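Local structure of putative retaining b-glycosidase (Saccharophagus degradans, 5A95) at residues K43-Q48 with Q176-V181. The protein is a family 5 glycoside hydrolase (GH5_26) that acts on beta-glucans, probably cleaving mixed-linkage glucan with retention of configuration. The protein carries 1 engineered substitution. Numbering follows the deposited sequence.
Sequences KSLKTQ and QNVPTV. Unlike the reference sequence in segment 176-181: Q176 (reference Lys). With MG (magnesium ion), chain G.
Q48 reaches across to T180, whose hydroxyl OG1 donates a hydrogen bond to OE1 of Q48 at 2.7 Å. OG1 approaches OE1 from above the amide's carbonyl plane, 44° out of it, at a C=O...OG1 angle of 134°, and so does not lie on a lone pair. With CG anti to the backbone N (chi1 -175°) and the chain extended beyond, the amide of Q48 is carried to the side of T180, and the two side chains meet nearly at right angles. OE1 also accepts from ND2 of N131 and NE2 donates to the carbonyl of I135, so bonds at both ends of the amide fix its rotation. With an alanine here the T180 hydroxyl, N131 ND2 and the I135 carbonyl would probably each lose a partner, and a gap would open beside T180. At the other end of Q48, CB and CG of the P179 ring each lie 3.3 Å from the Q48 main-chain O. L45 extends this tight side, where V178, P179 and T180 are buried: its CD1 branch lies 3.9 Å from CG1 of V178. Beyond this dense patch the contact gives way to solvent: K43, S44 and N177 are exposed, as is K46, although its NZ ammonium forms a salt bridge with D132. The carbonyl O atoms of V178 and V181 each bind magnesium at 2.3 Å. The arrangement thus joins the N-terminal extension to a helix-to-strand loop of the (beta/alpha)8 barrel characteristic of family 5, where the turn entering strand 181-185 offers two main-chain carbonyls to a hydrated magnesium.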
loop_
_atom_site.group_PDB
_atom_site.type_symbol
_atom_site.label_atom_id
_atom_site.label_comp_id
_atom_site.label_asym_id
_atom_site.label_seq_id
_atom_site.Cartn_x
_atom_site.Cartn_y
_atom_site.Cartn_z
ATOM N N LYS A 43 21.765 29.990 -3.565
ATOM C CA LYS A 43 22.836 31.012 -3.591
ATOM C C LYS A 43 24.210 30.409 -3.837
ATOM O O LYS A 43 25.139 31.131 -4.179
ATOM C CB LYS A 43 22.858 31.801 -2.279
ATOM C CG LYS A 43 21.566 32.543 -2.001
ATOM C CD LYS A 43 21.690 33.491 -0.815
ATOM C CE LYS A 43 20.307 33.837 -0.277
ATOM N NZ LYS A 43 20.262 35.175 0.377
ATOM N N SER A 44 24.347 29.097 -3.688
ATOM C CA SER A 44 25.622 28.422 -3.939
ATOM C C SER A 44 25.894 28.209 -5.438
ATOM O O SER A 44 26.972 27.769 -5.823
ATOM C CB SER A 44 25.642 27.068 -3.220
ATOM O OG SER A 44 24.793 26.115 -3.838
ATOM N N LEU A 45 24.904 28.502 -6.271
ATOM C CA LEU A 45 24.981 28.185 -7.697
ATOM C C LEU A 45 25.504 29.330 -8.521
ATOM O O LEU A 45 25.187 30.495 -8.256
ATOM C CB LEU A 45 23.580 27.839 -8.217
ATOM C CG LEU A 45 22.930 26.608 -7.587
ATOM C CD1 LEU A 45 21.485 26.498 -8.062
ATOM C CD2 LEU A 45 23.721 25.371 -7.933
ATOM N N LYS A 46 26.273 28.995 -9.555
ATOM C CA LYS A 46 26.574 29.953 -10.628
ATOM C C LYS A 46 25.324 30.248 -11.460
ATOM O O LYS A 46 24.440 29.407 -11.567
ATOM C CB LYS A 46 27.586 29.367 -11.592
ATOM C CG LYS A 46 28.943 29.021 -11.035
ATOM C CD LYS A 46 29.753 28.372 -12.164
ATOM C CE LYS A 46 31.192 28.133 -11.766
ATOM N NZ LYS A 46 32.029 27.500 -12.845
ATOM N N THR A 47 25.290 31.411 -12.102
ATOM C CA THR A 47 24.204 31.734 -13.013
ATOM C C THR A 47 24.041 30.610 -14.075
ATOM O O THR A 47 25.036 30.069 -14.601
ATOM C CB THR A 47 24.445 33.107 -13.674
ATOM O OG1 THR A 47 25.753 33.126 -14.282
ATOM C CG2 THR A 47 24.338 34.232 -12.603
ATOM N N GLN A 48 22.800 30.246 -14.341
ATOM C CA GLN A 48 22.471 29.189 -15.275
ATOM C C GLN A 48 21.015 29.385 -15.604
ATOM O O GLN A 48 20.174 29.505 -14.703
ATOM C CB GLN A 48 22.695 27.791 -14.648
ATOM C CG GLN A 48 22.476 26.647 -15.603
ATOM C CD GLN A 48 22.953 25.309 -15.059
ATOM O OE1 GLN A 48 23.268 25.162 -13.870
ATOM N NE2 GLN A 48 23.018 24.312 -15.942
ATOM N N GLN A 176 13.618 23.210 -5.337
ATOM C CA GLN A 176 12.815 24.341 -5.764
ATOM C C GLN A 176 13.740 25.468 -6.250
ATOM O O GLN A 176 14.733 25.776 -5.598
ATOM C CB GLN A 176 11.944 24.848 -4.620
ATOM C CG GLN A 176 10.944 25.882 -5.074
ATOM C CD GLN A 176 10.058 26.416 -3.963
ATOM O OE1 GLN A 176 10.048 25.907 -2.848
ATOM N NE2 GLN A 176 9.279 27.419 -4.292
ATOM N N ASN A 177 13.406 26.036 -7.401
ATOM C CA ASN A 177 14.130 27.225 -7.909
ATOM C C ASN A 177 15.610 26.915 -8.241
ATOM O O ASN A 177 16.466 27.777 -8.103
ATOM C CB ASN A 177 14.008 28.375 -6.878
ATOM C CG ASN A 177 14.503 29.728 -7.396
ATOM O OD1 ASN A 177 14.317 30.064 -8.551
ATOM N ND2 ASN A 177 15.140 30.501 -6.514
ATOM N N VAL A 178 15.898 25.697 -8.686
ATOM C CA VAL A 178 17.240 25.265 -9.092
ATOM C C VAL A 178 17.234 25.028 -10.615
ATOM O O VAL A 178 16.662 24.041 -11.105
ATOM C CB VAL A 178 17.710 24.004 -8.355
ATOM C CG1 VAL A 178 19.052 23.511 -8.858
ATOM C CG2 VAL A 178 17.796 24.236 -6.846
ATOM N N PRO A 179 17.854 25.930 -11.386
ATOM C CA PRO A 179 17.796 25.772 -12.849
ATOM C C PRO A 179 18.492 24.511 -13.359
ATOM O O PRO A 179 18.100 23.952 -14.372
ATOM C CB PRO A 179 18.524 27.024 -13.366
ATOM C CG PRO A 179 19.340 27.481 -12.216
ATOM C CD PRO A 179 18.545 27.175 -11.000
ATOM N N THR A 180 19.529 24.086 -12.662
ATOM C CA THR A 180 20.347 22.947 -13.080
ATOM C C THR A 180 19.504 21.682 -13.231
ATOM O O THR A 180 19.783 20.878 -14.078
ATOM C CB THR A 180 21.437 22.704 -12.034
ATOM O OG1 THR A 180 22.118 23.940 -11.793
ATOM C CG2 THR A 180 22.405 21.657 -12.447
ATOM N N VAL A 181 18.516 21.535 -12.351
ATOM C CA VAL A 181 17.653 20.365 -12.337
ATOM C C VAL A 181 16.457 20.710 -13.229
ATOM O O VAL A 181 15.599 21.475 -12.842
ATOM C CB VAL A 181 17.234 19.995 -10.914
ATOM C CG1 VAL A 181 16.353 18.775 -10.942
ATOM C CG2 VAL A 181 18.454 19.716 -10.027
HETATM MG MG MG G . 14.643 23.088 -11.561
HETATM O O HOH W 1 13.319 24.725 -10.276
HETATM O O HOH W 2 13.216 23.965 -13.227
HETATM O O HOH W 3 14.384 21.703 -9.757
#